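Local coordinates for protein putative isochorismatase (Bordetella bronchiseptica, PDB 3UAO) that hydrolyses maleamate to maleate and ammonia, an amidase step in the breakdown of nicotinate (vitamin B3), at residues Thr74-Ala79 / Met217-Ala222; Ala175-Ala180 / Pro187-Asp192; Val50-Gly55 / Pro126-Gln131; Ala87-Arg92 / Ala151-Gln156; Asn103-Ser106 / Gly111-Thr114. One frame throughout, in Å; residues are numbered along the deposited sequence.

Interaction 1. Residues Thr74-Ala79 / Met217-Ala222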
# COMPACT_ATOMS: atom_id res chain seq x y z
N THR A 74 -24.40 16.48 -6.19
CA THR A 74 -22.95 16.54 -6.41
C THR A 74 -22.54 17.48 -7.55
O THR A 74 -21.45 18.06 -7.51
CB THR A 74 -22.35 15.12 -6.68
OG1 THR A 74 -22.62 14.25 -5.57
CG2 THR A 74 -20.85 15.20 -6.95
N ARG A 75 -23.38 17.65 -8.56
CA ARG A 75 -23.05 18.57 -9.65
C ARG A 75 -22.62 19.94 -9.16
O ARG A 75 -21.67 20.51 -9.70
CB ARG A 75 -24.21 18.80 -10.58
CG ARG A 75 -24.67 17.56 -11.28
CD ARG A 75 -25.89 17.87 -12.13
NE ARG A 75 -25.57 18.69 -13.30
CZ ARG A 75 -26.34 18.78 -14.36
NH1 ARG A 75 -27.49 18.10 -14.43
NH2 ARG A 75 -25.97 19.54 -15.38
N THR A 76 -23.33 20.47 -8.17
CA THR A 76 -23.04 21.79 -7.61
C THR A 76 -21.67 21.80 -6.94
O THR A 76 -20.96 22.81 -6.96
CB THR A 76 -24.12 22.24 -6.58
OG1 THR A 76 -25.42 22.08 -7.14
CG2 THR A 76 -23.93 23.70 -6.19
N VAL A 77 -21.28 20.66 -6.37
CA VAL A 77 -19.98 20.54 -5.73
C VAL A 77 -18.83 20.49 -6.72
O VAL A 77 -17.83 21.18 -6.54
CB VAL A 77 -19.92 19.34 -4.81
CG1 VAL A 77 -18.53 19.20 -4.21
CG2 VAL A 77 -20.95 19.52 -3.71
N LEU A 78 -19.00 19.66 -7.77
CA LEU A 78 -18.05 19.54 -8.86
C LEU A 78 -17.82 20.91 -9.55
O LEU A 78 -16.68 21.34 -9.74
CB LEU A 78 -18.57 18.48 -9.85
CG LEU A 78 -17.69 18.20 -11.06
CD1 LEU A 78 -16.32 17.80 -10.54
CD2 LEU A 78 -18.26 17.13 -11.99
N ALA A 79 -18.90 21.59 -9.91
CA ALA A 79 -18.79 22.94 -10.48
C ALA A 79 -18.05 23.85 -9.50
O ALA A 79 -17.09 24.54 -9.88
CB ALA A 79 -20.17 23.51 -10.88
N MET A 217 -21.21 16.74 6.68
CA MET A 217 -22.15 17.83 6.56
C MET A 217 -22.80 17.82 5.16
O MET A 217 -22.32 17.17 4.24
CB MET A 217 -21.44 19.16 6.86
CG MET A 217 -20.23 19.51 5.97
SD MET A 217 -19.29 20.88 6.73
CE MET A 217 -18.38 19.99 7.98
N THR A 218 -23.91 18.55 5.02
CA THR A 218 -24.55 18.74 3.72
C THR A 218 -23.71 19.68 2.87
O THR A 218 -22.89 20.43 3.40
CB THR A 218 -25.98 19.30 3.88
OG1 THR A 218 -25.95 20.54 4.58
CG2 THR A 218 -26.85 18.33 4.64
N HIS A 219 -23.92 19.64 1.55
CA HIS A 219 -23.04 20.31 0.60
C HIS A 219 -23.04 21.85 0.71
O HIS A 219 -22.02 22.48 0.52
CB HIS A 219 -23.36 19.88 -0.84
CG HIS A 219 -24.52 20.59 -1.44
ND1 HIS A 219 -25.82 20.25 -1.15
CD2 HIS A 219 -24.58 21.64 -2.29
CE1 HIS A 219 -26.64 21.04 -1.83
NE2 HIS A 219 -25.91 21.89 -2.53
N ASP A 220 -24.17 22.45 0.99
CA ASP A 220 -24.23 23.91 1.16
C ASP A 220 -23.33 24.31 2.32
O ASP A 220 -22.59 25.29 2.24
CB ASP A 220 -25.66 24.39 1.40
CG ASP A 220 -26.37 23.65 2.56
OD1 ASP A 220 -26.34 22.40 2.61
OD2 ASP A 220 -26.96 24.35 3.42
N GLU A 221 -23.37 23.49 3.36
CA GLU A 221 -22.57 23.68 4.55
C GLU A 221 -21.08 23.55 4.21
O GLU A 221 -20.29 24.40 4.63
CB GLU A 221 -22.95 22.63 5.57
CG GLU A 221 -22.99 23.06 6.99
CD GLU A 221 -24.03 22.24 7.72
OE1 GLU A 221 -25.23 22.66 7.73
OE2 GLU A 221 -23.67 21.14 8.20
N ALA A 222 -20.72 22.47 3.49
CA ALA A 222 -19.33 22.19 3.10
C ALA A 222 -18.75 23.34 2.27
O ALA A 222 -17.74 23.91 2.63
CB ALA A 222 -19.22 20.85 2.34
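His219 meets Val77 and Thr76 where two helices of the Rossmann-like alpha/beta fold, 67-84 and 219-224, lie next to each other on one face of the parallel sheet. The shared face follows from their neighbours: Val77 packs on Leu47 of strand 45-50 and Ala222 on Leu190 of strand 186-195. Only 111 Å² is buried between the two segments.

The second segment starts at Met217, the end of strand 215-217, which is tied through its backbone to Val189 and Ser191. Thr218 then takes the N-cap position, but its hydroxyl does not cap the helix. Instead Thr218 OG1 donates to Asp220 OD1 at 2.7 Å, on the syn side of the carboxylate and 29° out of its plane.

His219 carries the contact. Its CA comes 7.0 Å from the CA of Val77, the nearest backbone approach. CG sits between the backbone N and the carbonyl carbon (chi1 81°), which carries the ring past Val77 to the side of Thr76. The nearest touch is made by CB: His219 CB lies 3.8 Å from Val77 CG2, the methyl beside the backbone N of that residue. Thr76 is a looser neighbour, with its CB 4.4 Å from His219 CD2. Both residues reach the imidazole obliquely. The polar side of the ring is engaged elsewhere, ND1 pairing with Asp192 OD2 over a modelled distance too short to be trusted in detail.

After Asp220 the helix is under way by Ala222, whose N donates to Thr218 O at 3.0 Å.

Interaction 2. Residues Ala175-Ala180 / Pro187-Asp192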
# COMPACT_ATOMS: atom_id res chain seq x y z
N ALA A 175 -15.60 2.77 2.39
CA ALA A 175 -14.27 2.17 2.27
C ALA A 175 -13.29 3.26 1.90
O ALA A 175 -12.22 3.34 2.44
CB ALA A 175 -14.26 1.05 1.21
N SER A 176 -13.68 4.12 0.97
CA SER A 176 -12.85 5.18 0.50
C SER A 176 -12.59 6.27 1.56
O SER A 176 -11.53 6.92 1.54
CB SER A 176 -13.51 5.81 -0.73
OG SER A 176 -13.57 4.92 -1.80
N VAL A 177 -13.55 6.50 2.44
CA VAL A 177 -13.42 7.52 3.48
C VAL A 177 -12.48 7.08 4.60
O VAL A 177 -11.61 7.83 5.05
CB VAL A 177 -14.83 7.85 4.02
CG1 VAL A 177 -14.77 8.38 5.48
CG2 VAL A 177 -15.55 8.81 3.06
N VAL A 178 -12.64 5.85 5.05
CA VAL A 178 -11.74 5.27 6.02
C VAL A 178 -10.32 5.25 5.45
O VAL A 178 -9.36 5.51 6.16
CB VAL A 178 -12.20 3.85 6.38
CG1 VAL A 178 -11.09 3.08 7.14
CG2 VAL A 178 -13.50 3.92 7.21
N ASP A 179 -10.18 4.95 4.15
CA ASP A 179 -8.82 4.96 3.56
C ASP A 179 -8.18 6.32 3.53
O ASP A 179 -6.93 6.47 3.78
CB ASP A 179 -8.78 4.34 2.15
CG ASP A 179 -8.53 2.80 2.18
OD1 ASP A 179 -8.06 2.27 3.20
OD2 ASP A 179 -8.76 2.12 1.15
N ALA A 180 -9.02 7.32 3.23
CA ALA A 180 -8.58 8.68 3.05
C ALA A 180 -8.04 9.16 4.35
O ALA A 180 -6.99 9.76 4.45
CB ALA A 180 -9.75 9.55 2.61
N PRO A 187 -11.19 13.68 5.73
CA PRO A 187 -12.33 13.49 4.86
C PRO A 187 -13.51 14.38 5.28
O PRO A 187 -13.79 14.54 6.48
CB PRO A 187 -12.70 11.99 5.03
CG PRO A 187 -11.61 11.40 6.00
CD PRO A 187 -11.08 12.60 6.73
N LEU A 188 -14.19 14.95 4.27
CA LEU A 188 -15.42 15.70 4.45
C LEU A 188 -16.49 14.97 3.64
O LEU A 188 -16.58 15.11 2.41
CB LEU A 188 -15.24 17.13 3.94
CG LEU A 188 -16.16 18.23 4.47
CD1 LEU A 188 -15.76 19.58 3.89
CD2 LEU A 188 -17.64 17.94 4.23
N VAL A 189 -17.30 14.16 4.33
CA VAL A 189 -18.36 13.41 3.67
C VAL A 189 -19.59 14.30 3.42
O VAL A 189 -20.24 14.77 4.34
CB VAL A 189 -18.72 12.15 4.44
CG1 VAL A 189 -19.81 11.37 3.69
CG2 VAL A 189 -17.46 11.29 4.61
N LEU A 190 -19.87 14.54 2.15
CA LEU A 190 -21.03 15.27 1.74
C LEU A 190 -22.26 14.38 1.93
O LEU A 190 -22.57 13.57 1.06
CB LEU A 190 -20.89 15.66 0.28
CG LEU A 190 -20.04 16.82 -0.22
CD1 LEU A 190 -19.55 17.79 0.90
CD2 LEU A 190 -18.89 16.37 -1.21
N SER A 191 -22.96 14.55 3.06
CA SER A 191 -24.08 13.68 3.44
C SER A 191 -25.21 13.64 2.43
O SER A 191 -25.96 12.67 2.40
CB SER A 191 -24.67 14.10 4.79
OG SER A 191 -25.10 15.46 4.78
N ASP A 192 -25.36 14.71 1.64
CA ASP A 192 -26.41 14.81 0.64
C ASP A 192 -25.86 14.50 -0.76
O ASP A 192 -26.60 14.59 -1.73
CB ASP A 192 -27.18 16.16 0.70
CG ASP A 192 -26.30 17.40 0.44
OD1 ASP A 192 -25.06 17.35 0.67
OD2 ASP A 192 -26.84 18.44 -0.01
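Val177 presses both of its methyls against the CG2 methyl of Val189: Val177 CG2 lies 3.5 Å from Val189 CG2, and Val177 CG1 lies 4.1 Å from the same atom. The two side chains meet at about a right angle. With chi1 of Val189 at -179°, its CG2 stands beside the backbone N, and this is the branch met by Val177.

Towards the start of the strand, Pro187 adds a second apolar surface. Its CB is 4.2 Å from Val177 CG1, while its CG sits 4.3 Å from Ala180 CB, one helical turn further on. Pro187 CG comes nearer still to the helix backbone, 3.7 Å from Val177 O.

Helix 174-182 and strand 186-195 form the second half of a beta-alpha-beta crossover that begins with strand 161-167. The axes of segments 175-180 and 187-190 run nearly antiparallel (158°), 8.9 Å apart at closest. Met209 of helix 199-212 touches both valines, and Ile104 of a second subunit packs on Pro187. On the same helix Ser176 is hydrogen-bonded to the oxidised Cys172.

No hydrogen bond joins the two segments, and all four touching residues are buried. The helix is therefore held to the strand mainly by van der Waals packing, without directional bonding.

Interaction 3. Residues Val50-Gly55 / Pro126-Gln131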
# COMPACT_ATOMS: atom_id res chain seq x y z
N VAL A 50 -16.91 9.09 -5.81
CA VAL A 50 -16.66 7.65 -5.96
C VAL A 50 -17.78 6.88 -6.65
O VAL A 50 -18.90 6.86 -6.19
CB VAL A 50 -16.08 6.95 -4.63
CG1 VAL A 50 -15.77 7.95 -3.55
CG2 VAL A 50 -16.91 5.84 -4.15
N ASP A 51 -17.46 6.32 -7.81
CA ASP A 51 -18.32 5.38 -8.53
C ASP A 51 -19.71 5.85 -8.93
O ASP A 51 -20.63 5.05 -9.04
CB ASP A 51 -18.45 4.07 -7.74
CG ASP A 51 -17.15 3.39 -7.55
OD1 ASP A 51 -16.18 3.75 -8.24
OD2 ASP A 51 -17.10 2.50 -6.68
N PHE A 52 -19.87 7.13 -9.18
CA PHE A 52 -21.14 7.59 -9.74
C PHE A 52 -21.19 7.23 -11.22
O PHE A 52 -21.06 8.10 -12.08
CB PHE A 52 -21.33 9.09 -9.52
CG PHE A 52 -22.01 9.42 -8.23
CD1 PHE A 52 -22.76 8.47 -7.56
CD2 PHE A 52 -21.93 10.71 -7.70
CE1 PHE A 52 -23.42 8.81 -6.40
CE2 PHE A 52 -22.58 11.05 -6.56
CZ PHE A 52 -23.33 10.12 -5.91
N VAL A 53 -21.41 5.94 -11.49
CA VAL A 53 -21.34 5.37 -12.84
C VAL A 53 -22.72 4.87 -13.23
O VAL A 53 -23.53 4.57 -12.35
CB VAL A 53 -20.25 4.26 -12.95
CG1 VAL A 53 -18.89 4.82 -12.57
CG2 VAL A 53 -20.58 3.07 -12.10
N ASN A 54 -23.00 4.79 -14.53
CA ASN A 54 -24.37 4.50 -15.02
C ASN A 54 -25.04 3.28 -14.31
O ASN A 54 -26.24 3.27 -14.08
CB ASN A 54 -24.38 4.27 -16.55
CG ASN A 54 -24.02 5.52 -17.37
OD1 ASN A 54 -23.17 5.48 -18.27
ND2 ASN A 54 -24.66 6.62 -17.05
N GLY A 55 -24.26 2.26 -13.99
CA GLY A 55 -24.79 1.06 -13.38
C GLY A 55 -25.24 1.25 -11.94
O GLY A 55 -26.12 0.53 -11.47
N PRO A 126 -23.19 11.01 -17.34
CA PRO A 126 -22.99 12.24 -18.11
C PRO A 126 -23.10 13.49 -17.27
O PRO A 126 -22.36 14.43 -17.53
CB PRO A 126 -24.11 12.19 -19.16
CG PRO A 126 -24.36 10.73 -19.35
CD PRO A 126 -24.25 10.18 -17.94
N GLN A 127 -23.96 13.47 -16.25
CA GLN A 127 -24.10 14.58 -15.30
C GLN A 127 -22.78 15.04 -14.65
O GLN A 127 -22.65 16.22 -14.28
CB GLN A 127 -25.05 14.18 -14.17
CG GLN A 127 -26.47 13.87 -14.61
CD GLN A 127 -26.79 12.38 -14.70
OE1 GLN A 127 -26.45 11.61 -13.81
NE2 GLN A 127 -27.48 11.98 -15.76
N LEU A 128 -21.83 14.12 -14.48
CA LEU A 128 -20.58 14.44 -13.76
C LEU A 128 -19.32 14.20 -14.59
O LEU A 128 -18.24 13.93 -14.04
CB LEU A 128 -20.53 13.64 -12.45
CG LEU A 128 -21.70 13.89 -11.51
CD1 LEU A 128 -21.82 12.77 -10.48
CD2 LEU A 128 -21.52 15.21 -10.84
N ALA A 129 -19.45 14.29 -15.92
CA ALA A 129 -18.36 13.89 -16.81
C ALA A 129 -17.11 14.65 -16.39
O ALA A 129 -17.20 15.84 -16.11
CB ALA A 129 -18.69 14.20 -18.27
N PRO A 130 -15.97 13.95 -16.31
CA PRO A 130 -14.64 14.53 -16.06
C PRO A 130 -14.17 15.59 -17.07
O PRO A 130 -14.57 15.60 -18.22
CB PRO A 130 -13.72 13.31 -16.18
CG PRO A 130 -14.55 12.19 -15.75
CD PRO A 130 -15.90 12.48 -16.31
N GLN A 131 -13.28 16.46 -16.61
CA GLN A 131 -12.65 17.46 -17.44
C GLN A 131 -11.14 17.31 -17.36
O GLN A 131 -10.65 16.55 -16.52
CB GLN A 131 -13.06 18.83 -16.94
CG GLN A 131 -14.47 19.19 -17.31
CD GLN A 131 -14.81 20.63 -16.96
OE1 GLN A 131 -14.02 21.31 -16.28
NE2 GLN A 131 -15.98 21.09 -17.40
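Phe52 and Leu128 supply the apolar part of this contact, through a single leucine methyl. Leu128 CD1 lies 3.5 Å from Phe52 CD2 and 3.8 Å from Phe52 CB, so it rests against the root of the ring and one ortho carbon. It approaches the aromatic plane at a slant. Leu128 CG stands anti to the carbonyl carbon (chi1 -58°), and from there the CD1 branch reaches the phenylalanine. Helix 67-84 borders the pair: Thr74 touches both residues, and Ile71 touches Phe52.

The backbone at Phe52 bends in an inverse gamma turn with this residue at its centre, closed by a weak bond from Val53 N to Asp51 O at 2.7 Å. The turn follows strand 45-50 of the Rossmann-like sheet, at the end where this hydrolase family keeps its active site. Asp51 forms a salt bridge with Lys139 and a hydrogen bond with Ser91, consistent with the Asp-Lys-Cys triad of relatives, for which Cys172 would be the nucleophile.

A van der Waals contact joins Asn54 to Pro126: the end of the asparagine side chain meets Pro126 CD, the two side chains crossing at about a right angle. The CA atoms of Asn54 and Pro126 are 8.4 Å apart. Main-chain bonds just outside the second segment hold the same two strips of chain together, Phe52 pairing with Val125 and Asn54 with Ala123.

Interaction 4. Residues Ala87-Arg92 / Ala151-Gln156. With ACT (acetate ion), chain J.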
# COMPACT_ATOMS: atom_id res chain seq x y z
N ALA A 87 -8.20 20.21 -6.70
CA ALA A 87 -7.89 18.93 -7.29
C ALA A 87 -9.21 18.12 -7.36
O ALA A 87 -10.01 18.14 -6.43
CB ALA A 87 -6.83 18.20 -6.44
N VAL A 88 -9.44 17.42 -8.47
CA VAL A 88 -10.66 16.60 -8.59
C VAL A 88 -10.35 15.20 -9.15
O VAL A 88 -9.63 15.09 -10.14
CB VAL A 88 -11.74 17.30 -9.43
CG1 VAL A 88 -13.03 16.44 -9.49
CG2 VAL A 88 -12.05 18.64 -8.84
N ALA A 89 -10.89 14.17 -8.48
CA ALA A 89 -10.64 12.77 -8.81
C ALA A 89 -11.96 12.02 -8.86
O ALA A 89 -12.82 12.23 -8.04
CB ALA A 89 -9.72 12.13 -7.79
N HIS A 90 -12.11 11.19 -9.87
CA HIS A 90 -13.28 10.37 -10.05
C HIS A 90 -12.83 8.90 -10.02
O HIS A 90 -11.74 8.58 -10.48
CB HIS A 90 -13.92 10.66 -11.42
CG HIS A 90 -14.13 12.11 -11.71
ND1 HIS A 90 -15.38 12.70 -11.68
CD2 HIS A 90 -13.26 13.10 -12.02
CE1 HIS A 90 -15.26 13.99 -11.97
NE2 HIS A 90 -13.99 14.25 -12.19
N SER A 91 -13.66 8.04 -9.48
CA SER A 91 -13.34 6.64 -9.39
C SER A 91 -14.37 5.88 -10.24
O SER A 91 -15.51 6.31 -10.44
CB SER A 91 -13.36 6.17 -7.91
OG SER A 91 -14.59 5.56 -7.55
N ARG A 92 -13.94 4.73 -10.73
CA ARG A 92 -14.80 3.83 -11.51
C ARG A 92 -14.35 2.44 -11.15
O ARG A 92 -13.16 2.24 -10.98
CB ARG A 92 -14.55 4.01 -13.02
CG ARG A 92 -14.91 5.36 -13.60
CD ARG A 92 -14.48 5.47 -15.05
NE ARG A 92 -15.03 4.35 -15.81
CZ ARG A 92 -14.50 3.81 -16.91
NH1 ARG A 92 -13.39 4.27 -17.44
NH2 ARG A 92 -15.11 2.78 -17.45
N ALA A 151 -3.74 7.98 -3.32
CA ALA A 151 -3.03 8.62 -2.21
C ALA A 151 -1.91 9.50 -2.77
O ALA A 151 -1.75 10.62 -2.37
CB ALA A 151 -2.46 7.62 -1.25
N ALA A 152 -1.14 8.97 -3.70
CA ALA A 152 0.05 9.68 -4.17
C ALA A 152 -0.34 10.86 -5.09
O ALA A 152 0.33 11.91 -5.09
CB ALA A 152 1.01 8.71 -4.87
N TRP A 153 -1.45 10.71 -5.83
CA TRP A 153 -1.97 11.78 -6.67
C TRP A 153 -2.34 12.96 -5.81
O TRP A 153 -2.04 14.11 -6.15
CB TRP A 153 -3.19 11.29 -7.44
CG TRP A 153 -3.65 12.20 -8.51
CD1 TRP A 153 -3.20 12.25 -9.77
CD2 TRP A 153 -4.70 13.15 -8.41
NE1 TRP A 153 -3.89 13.21 -10.49
CE2 TRP A 153 -4.81 13.77 -9.66
CE3 TRP A 153 -5.54 13.55 -7.38
CZ2 TRP A 153 -5.74 14.78 -9.91
CZ3 TRP A 153 -6.46 14.55 -7.63
CH2 TRP A 153 -6.55 15.14 -8.89
N LEU A 154 -2.98 12.67 -4.68
CA LEU A 154 -3.40 13.71 -3.74
C LEU A 154 -2.20 14.32 -2.99
O LEU A 154 -2.09 15.54 -2.88
CB LEU A 154 -4.44 13.15 -2.75
CG LEU A 154 -5.77 12.72 -3.36
CD1 LEU A 154 -6.61 11.88 -2.34
CD2 LEU A 154 -6.60 13.89 -3.88
N ALA A 155 -1.32 13.47 -2.47
CA ALA A 155 -0.09 13.92 -1.83
C ALA A 155 0.70 14.92 -2.68
O ALA A 155 1.13 15.97 -2.21
CB ALA A 155 0.79 12.69 -1.53
N GLN A 156 0.92 14.56 -3.94
CA GLN A 156 1.68 15.38 -4.85
C GLN A 156 1.09 16.76 -4.94
O GLN A 156 1.81 17.73 -5.01
CB GLN A 156 1.73 14.76 -6.25
CG GLN A 156 2.50 15.62 -7.24
CD GLN A 156 2.61 14.99 -8.61
OE1 GLN A 156 2.80 13.81 -8.71
NE2 GLN A 156 2.49 15.80 -9.67
C ACT J . 0.97 19.49 -9.60
O ACT J . 0.41 18.55 -10.29
OXT ACT J . 1.90 19.10 -8.77
CH3 ACT J . 0.51 20.95 -9.72
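Helix 150-156 lies against strand 87-93 of the parallel sheet, and Trp153 packs against Ala87, Val88 and Ala89. The axes of segments 87-92 and 151-156 approach to 9.9 Å and run almost antiparallel, at 171°. With CG anti to the backbone N (chi1 -169°), the indole extends from the helix to the strand and touches it with its six-membered ring.

Trp153 CZ3 is 3.9 Å from Ala87 CB and 4.1 Å from Ala89 CB. These two methyls point to the helix, whereas Val88 turns its side chain to the other face and offers its backbone: Val88 O comes 3.3 Å from Trp153 CH2, obliquely to the ring, and Val88 N lies at the ring edge in its plane. Such helix-on-strand packing builds the layers of a Rossmann-like alpha/beta sandwich; here Tyr135 of 135-139, an edge strand within this chain, stacks on the indole, and Arg157 adds a cation-pi contact.

The polar end of Trp153 serves the assembly, NE1 donating to Ala100 O of the fourth subunit. Gln156 NE2 bonds to Gly102 O of that same subunit. A weak 3.5 Å bond also runs from Gln156 NE2 to OXT of an acetate, probably from the crystallisation liquor.

Interaction 5. Residues Asn103-Ser106 / Gly111-Thr114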
# COMPACT_ATOMS: atom_id res chain seq x y z
N ASN A 103 -11.86 -11.27 -8.60
CA ASN A 103 -11.24 -11.27 -7.27
C ASN A 103 -12.21 -11.72 -6.18
O ASN A 103 -13.16 -12.43 -6.47
CB ASN A 103 -10.56 -9.91 -7.01
CG ASN A 103 -11.53 -8.77 -6.93
OD1 ASN A 103 -12.76 -8.98 -6.97
ND2 ASN A 103 -10.99 -7.53 -6.84
N ILE A 104 -11.94 -11.39 -4.91
CA ILE A 104 -12.80 -11.85 -3.83
C ILE A 104 -14.07 -11.01 -3.84
O ILE A 104 -15.18 -11.55 -3.85
CB ILE A 104 -12.06 -11.77 -2.50
CG1 ILE A 104 -10.72 -12.49 -2.62
CG2 ILE A 104 -12.85 -12.42 -1.37
CD1 ILE A 104 -10.86 -13.92 -3.14
N PHE A 105 -13.94 -9.69 -3.91
CA PHE A 105 -15.08 -8.79 -4.06
C PHE A 105 -16.10 -9.24 -5.10
O PHE A 105 -17.33 -9.12 -4.86
CB PHE A 105 -14.55 -7.43 -4.48
CG PHE A 105 -15.57 -6.31 -4.44
CD1 PHE A 105 -16.60 -6.28 -3.51
CD2 PHE A 105 -15.43 -5.25 -5.30
CE1 PHE A 105 -17.51 -5.21 -3.47
CE2 PHE A 105 -16.35 -4.19 -5.28
CZ PHE A 105 -17.39 -4.18 -4.37
N SER A 106 -15.62 -9.68 -6.28
CA SER A 106 -16.52 -10.09 -7.37
C SER A 106 -17.05 -11.54 -7.26
O SER A 106 -17.81 -11.98 -8.10
CB SER A 106 -15.88 -9.89 -8.76
OG SER A 106 -14.80 -10.76 -9.01
N GLY A 111 -21.99 -9.23 -9.98
CA GLY A 111 -22.28 -8.28 -11.04
C GLY A 111 -21.26 -7.17 -11.26
O GLY A 111 -21.29 -6.48 -12.28
N MET A 112 -20.37 -6.99 -10.30
CA MET A 112 -19.26 -6.04 -10.42
C MET A 112 -18.30 -6.49 -11.48
O MET A 112 -17.55 -5.72 -12.00
CB MET A 112 -18.46 -5.98 -9.14
CG MET A 112 -19.24 -5.60 -7.91
SD MET A 112 -19.57 -3.84 -7.82
CE MET A 112 -21.23 -3.79 -8.49
N LEU A 113 -18.32 -7.78 -11.77
CA LEU A 113 -17.43 -8.37 -12.73
C LEU A 113 -17.83 -7.99 -14.13
O LEU A 113 -17.07 -8.25 -15.05
CB LEU A 113 -17.48 -9.90 -12.59
CG LEU A 113 -16.39 -10.69 -13.27
CD1 LEU A 113 -15.06 -10.33 -12.62
CD2 LEU A 113 -16.71 -12.18 -13.18
N THR A 114 -19.02 -7.44 -14.30
CA THR A 114 -19.52 -7.03 -15.61
C THR A 114 -19.17 -5.59 -15.88
O THR A 114 -19.41 -5.11 -16.97
CB THR A 114 -21.04 -7.17 -15.69
OG1 THR A 114 -21.65 -6.11 -14.93
CG2 THR A 114 -21.50 -8.54 -15.15
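Phe105 turns one ring face to the side chain of Met112, while one residue on in each segment Ser106 meets Leu113. In the first pair Met112 CG lies over the face, and the sulfur lies off towards the CE2-CZ side. Met112 SD is 4.8 Å from the ring centroid and 45° off the normal, an oblique Met-aromatic contact, and it stands 4.1 Å from Phe105 CZ. The bend of the methionine chain at chi2 brings SD beside the ring. The two side chains run neither parallel nor square to each other.

The second pair is closer. Leu113 CD1 comes 3.6 Å from Ser106 OG and 4.0 Å from Ser106 CB, an apolar methyl laid against a hydroxyl that is already in use. Ser106 and Asn103 form a capping box at the start of helix 105-108: Asn103 N donates to Ser106 OG at 3.0 Å (165°), and Ser106 N donates to Asn103 OD1, also at 3.0 Å. Since chi1 of Ser106 is 68°, OG lies between the backbone N and the carbonyl carbon, turned back to the cap. Tyr95 OH is a further partner of Asn103 OD1.

The 3-10 turn of 111-114 is secured separately, Thr114 OG1 and Thr114 N both bonding to Gly111 O, the hydroxyl at 2.7 Å. Met181 of a second subunit packs on Phe105.

The capping box and the Thr114 bonds each steady their own turn. Between the turns the join is one of thioether on ring and methyl on hydroxyl, so that Ser106 OG serves the cap while its flank packs on Leu113.

How the interactions relate
Interactions 1 to 4 gather round the parallel sheet, whereas interaction 5 stands apart, its centre about 31 Å from that of interaction 1. Interactions 1 and 2 lie about 13 Å apart between centres: strand 215-217 of interaction 1 pairs with strand 186-195 of interaction 2, and Ala222 CB packs 3.4 Å from Leu190 CD1. Interaction 3 touches interaction 1 through Thr74 and interaction 4 through Asp51 N and Ser91 O, 3.3 Å apart. It also reaches interaction 2, where Ser176 OG lies 4.1 Å from Val50 CG1. Asp51 and Ser176, the partner of oxidised Cys172, thus bring interactions 2 and 3 to the probable active site. Interactions 4 and 5 both touch the fourth subunit.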